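Long-range contacts in Ice-binding protein (Flavobacteriaceae bacterium, PDB 5UYT), which probably binds ice crystals and restrains their growth, acting as an antifreeze protein built from two ice-binding-like domains in tandem: residues A92-I97 with V118-I123; N86-T91 with G105-D110. All coordinates share one frame; numbering follows the deposited sequence. Where two conformers were deposited one is given.

Interaction 1 (A92-I97 with V118-I123); sequences AGNYFI and VFIFKI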
ATOM      1  N   ALA A  92       9.604 -24.819  15.761  1.00 34.55           N
ATOM      2  CA  ALA A  92       9.953 -23.694  16.618  1.00 34.61           C
ATOM      3  C   ALA A  92      11.286 -23.936  17.311  1.00 35.95           C
ATOM      4  O   ALA A  92      11.592 -25.064  17.734  1.00 37.14           O
ATOM      5  CB  ALA A  92       8.866 -23.440  17.641  1.00 35.34           C
ATOM      6  N   GLY A  93      12.080 -22.885  17.467  1.00 35.63           N
ATOM      7  CA  GLY A  93      13.289 -23.031  18.278  1.00 37.62           C
ATOM      8  C   GLY A  93      14.207 -21.828  18.226  1.00 37.24           C
ATOM      9  O   GLY A  93      13.968 -20.882  17.452  1.00 35.31           O
ATOM     10  N   ASN A  94      15.231 -21.866  19.088  1.00 38.89           N
ATOM     11  CA  ASN A  94      16.335 -20.914  19.044  1.00 39.09           C
ATOM     12  C   ASN A  94      17.566 -21.652  18.550  1.00 39.83           C
ATOM     13  O   ASN A  94      18.155 -22.452  19.282  1.00 42.05           O
ATOM     14  CB  ASN A  94      16.576 -20.295  20.423  1.00 40.68           C
ATOM     15  CG  ASN A  94      15.351 -19.607  20.964  1.00 40.48           C
ATOM     16  OD1 ASN A  94      14.512 -19.112  20.193  1.00 38.89           O
ATOM     17  ND2 ASN A  94      15.226 -19.571  22.282  1.00 42.25           N
ATOM     18  N   TYR A  95      17.928 -21.378  17.304  1.00 38.71           N
ATOM     19  CA  TYR A  95      18.951 -22.124  16.573  1.00 39.16           C
ATOM     20  C   TYR A  95      20.283 -21.385  16.568  1.00 39.92           C
ATOM     21  O   TYR A  95      20.367 -20.251  16.117  1.00 39.08           O
ATOM     22  CB  TYR A  95      18.457 -22.412  15.137  1.00 37.42           C
ATOM     23  CG  TYR A  95      17.243 -23.338  15.145  1.00 36.99           C
ATOM     24  CD1 TYR A  95      17.389 -24.706  15.399  1.00 38.33           C
ATOM     25  CD2 TYR A  95      15.947 -22.842  14.944  1.00 35.44           C
ATOM     26  CE1 TYR A  95      16.287 -25.557  15.434  1.00 37.94           C
ATOM     27  CE2 TYR A  95      14.851 -23.683  14.977  1.00 35.23           C
ATOM     28  CZ  TYR A  95      15.026 -25.042  15.224  1.00 36.66           C
ATOM     29  OH  TYR A  95      13.938 -25.894  15.267  1.00 36.87           O
ATOM     30  N   PHE A  96      21.320 -22.046  17.081  1.00 41.92           N
ATOM     31  CA  PHE A  96      22.653 -21.454  17.174  1.00 43.26           C
ATOM     32  C   PHE A  96      23.539 -21.980  16.044  1.00 43.52           C
ATOM     33  O   PHE A  96      23.697 -23.202  15.861  1.00 44.51           O
ATOM     34  CB  PHE A  96      23.281 -21.739  18.560  1.00 45.71           C
ATOM     35  CG  PHE A  96      24.727 -21.325  18.687  1.00 47.08           C
ATOM     36  CD1 PHE A  96      25.070 -20.024  19.040  1.00 47.28           C
ATOM     37  CD2 PHE A  96      25.754 -22.251  18.476  1.00 48.43           C
ATOM     38  CE1 PHE A  96      26.403 -19.648  19.170  1.00 48.76           C
ATOM     39  CE2 PHE A  96      27.083 -21.880  18.594  1.00 50.09           C
ATOM     40  CZ  PHE A  96      27.411 -20.576  18.945  1.00 50.24           C
ATOM     41  N   ILE A  97      24.097 -21.054  15.276  1.00 38.73           N
ATOM     42  CA  ILE A  97      25.079 -21.397  14.254  1.00 39.56           C
ATOM     43  C   ILE A  97      26.354 -20.609  14.567  1.00 40.56           C
ATOM     44  O   ILE A  97      26.400 -19.398  14.351  1.00 39.66           O
ATOM     45  CB  ILE A  97      24.574 -21.071  12.824  1.00 38.28           C
ATOM     46  CG1 ILE A  97      23.244 -21.795  12.545  1.00 37.53           C
ATOM     47  CG2 ILE A  97      25.642 -21.470  11.807  1.00 38.82           C
ATOM     48  CD1 ILE A  97      22.616 -21.495  11.205  1.00 36.21           C
ATOM     49  N   VAL A 118       7.827 -19.448  17.653  1.00 33.11           N
ATOM     50  CA  VAL A 118       8.875 -18.461  17.437  1.00 32.53           C
ATOM     51  C   VAL A 118      10.135 -19.166  16.893  1.00 32.47           C
ATOM     52  O   VAL A 118      10.559 -20.208  17.409  1.00 32.89           O
ATOM     53  CB  VAL A 118       9.225 -17.779  18.784  1.00 33.97           C
ATOM     54  CG1 VAL A 118      10.423 -16.864  18.638  1.00 33.61           C
ATOM     55  CG2 VAL A 118       8.024 -17.002  19.320  1.00 33.90           C
ATOM     56  N   PHE A 119      10.738 -18.572  15.865  1.00 30.81           N
ATOM     57  CA  PHE A 119      11.933 -19.112  15.219  1.00 31.19           C
ATOM     58  C   PHE A 119      13.018 -18.040  15.334  1.00 30.98           C
ATOM     59  O   PHE A 119      12.877 -16.977  14.759  1.00 30.46           O
ATOM     60  CB  PHE A 119      11.627 -19.400  13.736  1.00 29.91           C
ATOM     61  CG  PHE A 119      10.471 -20.349  13.520  1.00 30.11           C
ATOM     62  CD1 PHE A 119      10.702 -21.695  13.235  1.00 30.88           C
ATOM     63  CD2 PHE A 119       9.145 -19.889  13.573  1.00 30.15           C
ATOM     64  CE1 PHE A 119       9.636 -22.573  13.032  1.00 31.09           C
ATOM     65  CE2 PHE A 119       8.074 -20.770  13.370  1.00 30.61           C
ATOM     66  CZ  PHE A 119       8.326 -22.112  13.095  1.00 30.72           C
ATOM     67  N   ILE A 120      14.059 -18.284  16.121  1.00 32.22           N
ATOM     68  CA  ILE A 120      15.163 -17.322  16.261  1.00 32.69           C
ATOM     69  C   ILE A 120      16.458 -17.997  15.775  1.00 33.37           C
ATOM     70  O   ILE A 120      16.787 -19.117  16.193  1.00 33.93           O
ATOM     71  CB  ILE A 120      15.337 -16.827  17.737  1.00 33.92           C
ATOM     72  CG1 ILE A 120      14.131 -15.987  18.189  1.00 33.25           C
ATOM     73  CG2 ILE A 120      16.655 -16.063  17.921  1.00 34.65           C
ATOM     74  CD1 ILE A 120      14.036 -15.801  19.702  1.00 34.26           C
ATOM     75  N   PHE A 121      17.160 -17.324  14.868  1.00 32.06           N
ATOM     76  CA  PHE A 121      18.420 -17.826  14.346  1.00 32.72           C
ATOM     77  C   PHE A 121      19.546 -16.931  14.826  1.00 33.50           C
ATOM     78  O   PHE A 121      19.549 -15.723  14.569  1.00 33.61           O
ATOM     79  CB  PHE A 121      18.371 -17.891  12.826  1.00 31.17           C
ATOM     80  CG  PHE A 121      17.342 -18.851  12.322  1.00 30.80           C
ATOM     81  CD1 PHE A 121      17.666 -20.188  12.154  1.00 31.55           C
ATOM     82  CD2 PHE A 121      16.043 -18.425  12.028  1.00 30.33           C
ATOM     83  CE1 PHE A 121      16.716 -21.093  11.688  1.00 31.45           C
ATOM     84  CE2 PHE A 121      15.084 -19.322  11.565  1.00 30.01           C
ATOM     85  CZ  PHE A 121      15.427 -20.668  11.407  1.00 30.24           C
ATOM     86  N   LYS A 122      20.460 -17.528  15.582  1.00 34.86           N
ATOM     87  CA  LYS A 122      21.633 -16.829  16.090  1.00 35.50           C
ATOM     88  C   LYS A 122      22.812 -17.138  15.174  1.00 35.89           C
ATOM     89  O   LYS A 122      23.413 -18.215  15.247  1.00 36.55           O
ATOM     90  CB  LYS A 122      21.902 -17.239  17.535  1.00 37.03           C
ATOM     91  CG  LYS A 122      20.739 -16.879  18.446  1.00 37.50           C
ATOM     92  CD  LYS A 122      20.958 -17.329  19.877  1.00 39.31           C
ATOM     93  CE  LYS A 122      21.637 -16.262  20.725  1.00 40.70           C
ATOM     94  NZ  LYS A 122      21.870 -16.791  22.101  1.00 42.46           N
ATOM     95  N   ILE A 123      23.118 -16.193  14.287  1.00 35.44           N
ATOM     96  CA  ILE A 123      24.178 -16.401  13.297  1.00 36.48           C
ATOM     97  C   ILE A 123      25.456 -15.664  13.714  1.00 37.23           C
ATOM     98  O   ILE A 123      25.514 -14.436  13.632  1.00 36.30           O
ATOM     99  CB  ILE A 123      23.752 -15.937  11.876  1.00 35.21           C
ATOM    100  CG1 ILE A 123      22.353 -16.481  11.433  1.00 35.51           C
ATOM    101  CG2 ILE A 123      24.861 -16.224  10.866  1.00 36.09           C
ATOM    102  CD1 ILE A 123      22.185 -17.993  11.545  1.00 36.05           C
TER
HETATM  103  O   HOH W   1      11.897 -20.100  19.911  1.00 36.37           O
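Y95 and F121 lie side by side on one face of two parallel strands, 93-97 and 119-123, in a ladder that illustrates how a right-handed beta-helix stacks one coil on the next. Five backbone hydrogen bonds hold the rungs together. The four that follow from I120 N to G93 O onward, such as Y95 N to I120 O at 2.8 Å, are nearly straight. The bond at the N-terminal end, G93 N to V118 O, bends to 139° at the hydrogen. CA-H...O contacts lie between them, as from F121 CA to Y95 O.

On the face of Y95, I97, F119, F121 and I123 the contact is apolar packing. The rings of Y95 and F121 are nearly parallel, with planes only 23° apart, yet they are slid so far (centroids 5.5 Å) that they touch mainly through Y95 CD2 and F121 CE1, 3.8 Å apart. I123 turns its CD1 back to meet CD1 of I97 at 3.5 Å, chi2 being -53° where that of I97 is extended. At the other end CA of A92 sits over one face of the F119 ring as a CH-pi contact.

On the other face N94 lies alongside I120, its OD1 in van der Waals contact with I120 CD1 at 3.4 Å. The polar links here are a water that donates hydrogen bonds to both N94 OD1 and V118 O, and I75 O, which holds N94 ND2.

F121 stacks in turn on W148 of strand 146-150, Y95 and F121 pack inward on L90 of strand 88-90, and K122 NZ reaches N72 O in helix 55-73 and A74 O just beyond it.

Interaction 2 (N86-T91 with G105-D110); sequences NGTTLT and GTLTLD
L90 and L107 meet through their CD1 atoms, 4.2 Å apart, on the inner face of two parallel strands, 88-90 and 106-110, an example of a beta-helix wall with one greasy side and one polar side. The better buried part is here, L107 and L109 being enclosed, although the leucines touch at ordinary to loose van der Waals distance. L107 has its CG anti to the backbone N (chi1 179°), which carries CD1 up beside CG2 of T88 as well as to L90. L109 CD2 lies near CB of L90, and L107 and L109 go on to W148 and V146 of strand 146-150.

Between the faces, the backbone zips the strands tightly, with bonds that are straight in the middle and at the C-terminal end: L90 N to T108 O is 2.8 Å, and D110 N to L90 O follows at 174°. At the N-terminal end G87 N bonds to T106 O at 147°, using a lone pair in the carbonyl plane.

The outer face is the solvent side, with T89 exposed. T89 and T108 stand side by side, OG1 of T89 3.7 Å from CB of T108, while the methyl CG2 of T89 reaches CB of D110 at 3.7 Å. A water joins T108 OG1 (2.8 Å) to T88 O, so this carbonyl serves T108 N and the water together. Beyond them CG2 of T91 rests near D110 OD2. The other carboxylate oxygen, OD1, is held by G112 N and N139 ND2.

Chemically, the contact is mainly leucine inside, with T88 at its edge, and the T89-T108 pair outside, where one water is held by a side chain and a backbone carbonyl at once.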
ATOM      1  N   ASN A  86      18.183 -26.279   1.486  1.00 33.70           N
ATOM      2  CA  ASN A  86      18.227 -27.471   0.632  1.00 35.05           C
ATOM      3  C   ASN A  86      17.174 -28.532   1.025  1.00 34.29           C
ATOM      4  O   ASN A  86      17.482 -29.722   1.163  1.00 34.66           O
ATOM      5  CB  ASN A  86      19.652 -28.030   0.569  1.00 37.60           C
ATOM      6  CG  ASN A  86      20.642 -27.046  -0.077  1.00 39.03           C
ATOM      7  OD1 ASN A  86      21.816 -26.987   0.309  1.00 41.48           O
ATOM      8  ND2 ASN A  86      20.180 -26.283  -1.073  1.00 38.11           N
ATOM      9  N   GLY A  87      15.935 -28.067   1.211  1.00 32.46           N
ATOM     10  CA  GLY A  87      14.797 -28.940   1.476  1.00 32.26           C
ATOM     11  C   GLY A  87      14.513 -29.203   2.946  1.00 32.56           C
ATOM     12  O   GLY A  87      13.590 -29.942   3.277  1.00 32.63           O
ATOM     13  N   THR A  88      15.303 -28.600   3.832  1.00 32.46           N
ATOM     14  CA  THR A  88      15.164 -28.801   5.286  1.00 32.62           C
ATOM     15  C   THR A  88      13.878 -28.181   5.831  1.00 31.21           C
ATOM     16  O   THR A  88      13.414 -27.165   5.320  1.00 30.10           O
ATOM     17  CB  THR A  88      16.395 -28.215   6.030  1.00 33.68           C
ATOM     18  OG1 THR A  88      17.516 -29.079   5.810  1.00 35.20           O
ATOM     19  CG2 THR A  88      16.171 -28.125   7.520  1.00 34.44           C
ATOM     20  N   THR A  89      13.307 -28.802   6.857  1.00 31.28           N
ATOM     21  CA  THR A  89      12.161 -28.226   7.583  1.00 30.59           C
ATOM     22  C   THR A  89      12.510 -28.049   9.057  1.00 31.37           C
ATOM     23  O   THR A  89      13.060 -28.981   9.679  1.00 32.15           O
ATOM     24  CB  THR A  89      10.897 -29.101   7.426  1.00 31.00           C
ATOM     25  OG1 THR A  89      10.562 -29.185   6.032  1.00 30.32           O
ATOM     26  CG2 THR A  89       9.710 -28.469   8.150  1.00 30.63           C
ATOM     27  N   LEU A  90      12.239 -26.867   9.612  1.00 30.76           N
ATOM     28  CA  LEU A  90      12.459 -26.630  11.058  1.00 32.17           C
ATOM     29  C   LEU A  90      11.183 -26.251  11.786  1.00 32.20           C
ATOM     30  O   LEU A  90      10.372 -25.491  11.266  1.00 31.70           O
ATOM     31  CB  LEU A  90      13.499 -25.521  11.310  1.00 31.81           C
ATOM     32  CG  LEU A  90      14.930 -25.675  10.811  1.00 32.15           C
ATOM     33  CD1 LEU A  90      15.630 -24.327  10.855  1.00 31.78           C
ATOM     34  CD2 LEU A  90      15.664 -26.699  11.685  1.00 33.38           C
ATOM     35  N   THR A  91      11.024 -26.790  12.996  1.00 33.97           N
ATOM     36  CA  THR A  91       9.940 -26.371  13.883  1.00 34.32           C
ATOM     37  C   THR A  91      10.448 -25.262  14.826  1.00 34.27           C
ATOM     38  O   THR A  91      11.594 -24.799  14.685  1.00 33.57           O
ATOM     39  CB  THR A  91       9.350 -27.574  14.649  1.00 35.83           C
ATOM     40  OG1 THR A  91      10.412 -28.380  15.184  1.00 37.47           O
ATOM     41  CG2 THR A  91       8.503 -28.429  13.711  1.00 35.96           C
ATOM     42  N   GLY A 105      18.582 -23.190  -1.638  1.00 28.91           N
ATOM     43  CA  GLY A 105      17.439 -24.044  -1.930  1.00 28.26           C
ATOM     44  C   GLY A 105      16.263 -23.582  -1.093  1.00 27.73           C
ATOM     45  O   GLY A 105      16.092 -22.377  -0.873  1.00 26.44           O
ATOM     46  N   THR A 106      15.466 -24.527  -0.595  1.00 28.13           N
ATOM     47  CA  THR A 106      14.280 -24.207   0.177  0.50 27.73           C
ATOM     48  C   THR A 106      14.501 -24.461   1.684  1.00 28.14           C
ATOM     49  O   THR A 106      15.107 -25.472   2.061  1.00 28.78           O
ATOM     50  CB  THR A 106      13.091 -25.026  -0.370  0.50 28.26           C
ATOM     51  OG1 THR A 106      13.014 -24.862  -1.803  0.50 28.32           O
ATOM     52  CG2 THR A 106      11.812 -24.575   0.245  0.50 27.43           C
ATOM     53  N   LEU A 107      14.021 -23.549   2.528  1.00 27.29           N
ATOM     54  CA  LEU A 107      13.987 -23.765   3.966  1.00 27.42           C
ATOM     55  C   LEU A 107      12.542 -23.580   4.393  1.00 27.20           C
ATOM     56  O   LEU A 107      11.959 -22.533   4.111  1.00 26.99           O
ATOM     57  CB  LEU A 107      14.867 -22.749   4.719  1.00 27.46           C
ATOM     58  CG  LEU A 107      14.855 -22.923   6.247  1.00 28.76           C
ATOM     59  CD1 LEU A 107      15.465 -24.260   6.659  1.00 29.84           C
ATOM     60  CD2 LEU A 107      15.568 -21.778   6.955  1.00 29.02           C
ATOM     61  N   THR A 108      11.965 -24.565   5.074  1.00 27.33           N
ATOM     62  CA  THR A 108      10.569 -24.470   5.529  1.00 26.71           C
ATOM     63  C   THR A 108      10.504 -24.299   7.044  1.00 27.16           C
ATOM     64  O   THR A 108      11.135 -25.050   7.792  1.00 28.19           O
ATOM     65  CB  THR A 108       9.719 -25.684   5.060  1.00 27.03           C
ATOM     66  OG1 THR A 108       9.746 -25.740   3.631  1.00 27.14           O
ATOM     67  CG2 THR A 108       8.265 -25.589   5.528  1.00 26.90           C
ATOM     68  N   LEU A 109       9.744 -23.299   7.493  1.00 26.72           N
ATOM     69  CA  LEU A 109       9.516 -23.102   8.924  1.00 27.23           C
ATOM     70  C   LEU A 109       8.077 -23.516   9.223  1.00 27.79           C
ATOM     71  O   LEU A 109       7.106 -22.916   8.714  1.00 26.74           O
ATOM     72  CB  LEU A 109       9.805 -21.642   9.334  1.00 26.78           C
ATOM     73  CG  LEU A 109      11.124 -21.061   8.818  1.00 26.22           C
ATOM     74  CD1 LEU A 109      11.330 -19.639   9.314  1.00 26.24           C
ATOM     75  CD2 LEU A 109      12.327 -21.943   9.193  1.00 27.39           C
ATOM     76  N   ASP A 110       7.962 -24.554  10.045  1.00 28.91           N
ATOM     77  CA  ASP A 110       6.708 -25.270  10.276  1.00 29.96           C
ATOM     78  C   ASP A 110       6.224 -24.938  11.678  1.00 30.16           C
ATOM     79  O   ASP A 110       6.911 -25.206  12.685  1.00 30.43           O
ATOM     80  CB  ASP A 110       6.989 -26.769  10.077  1.00 31.47           C
ATOM     81  CG  ASP A 110       5.878 -27.691  10.587  1.00 33.47           C
ATOM     82  OD1 ASP A 110       4.801 -27.266  11.056  1.00 33.21           O
ATOM     83  OD2 ASP A 110       6.152 -28.917  10.570  1.00 35.55           O
TER
HETATM   84  O   HOH W   2      12.110 -26.872   2.757  1.00 28.83           O

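In the fold
The two interactions are successive walls of the same two coils of the N-terminal ice-binding-like region, with centres about 13 Å apart. Their segments alternate along the chain: 86-91 runs straight into 92-97, and after the return strand 101-104, 105-110 leads on to 118-123. Each coil thus supplies one strand to interaction 2 and the next to interaction 1, and the parallel pairing in both follows from successive coils winding in the same sense. Between the walls the F119 ring packs against the backbone of L90, T91 and D110, and F121 CE1 meets L90 CD1 as an apolar link. The surface contact of interaction 2 and the helix-backed interaction 1 form different sides of one solenoid.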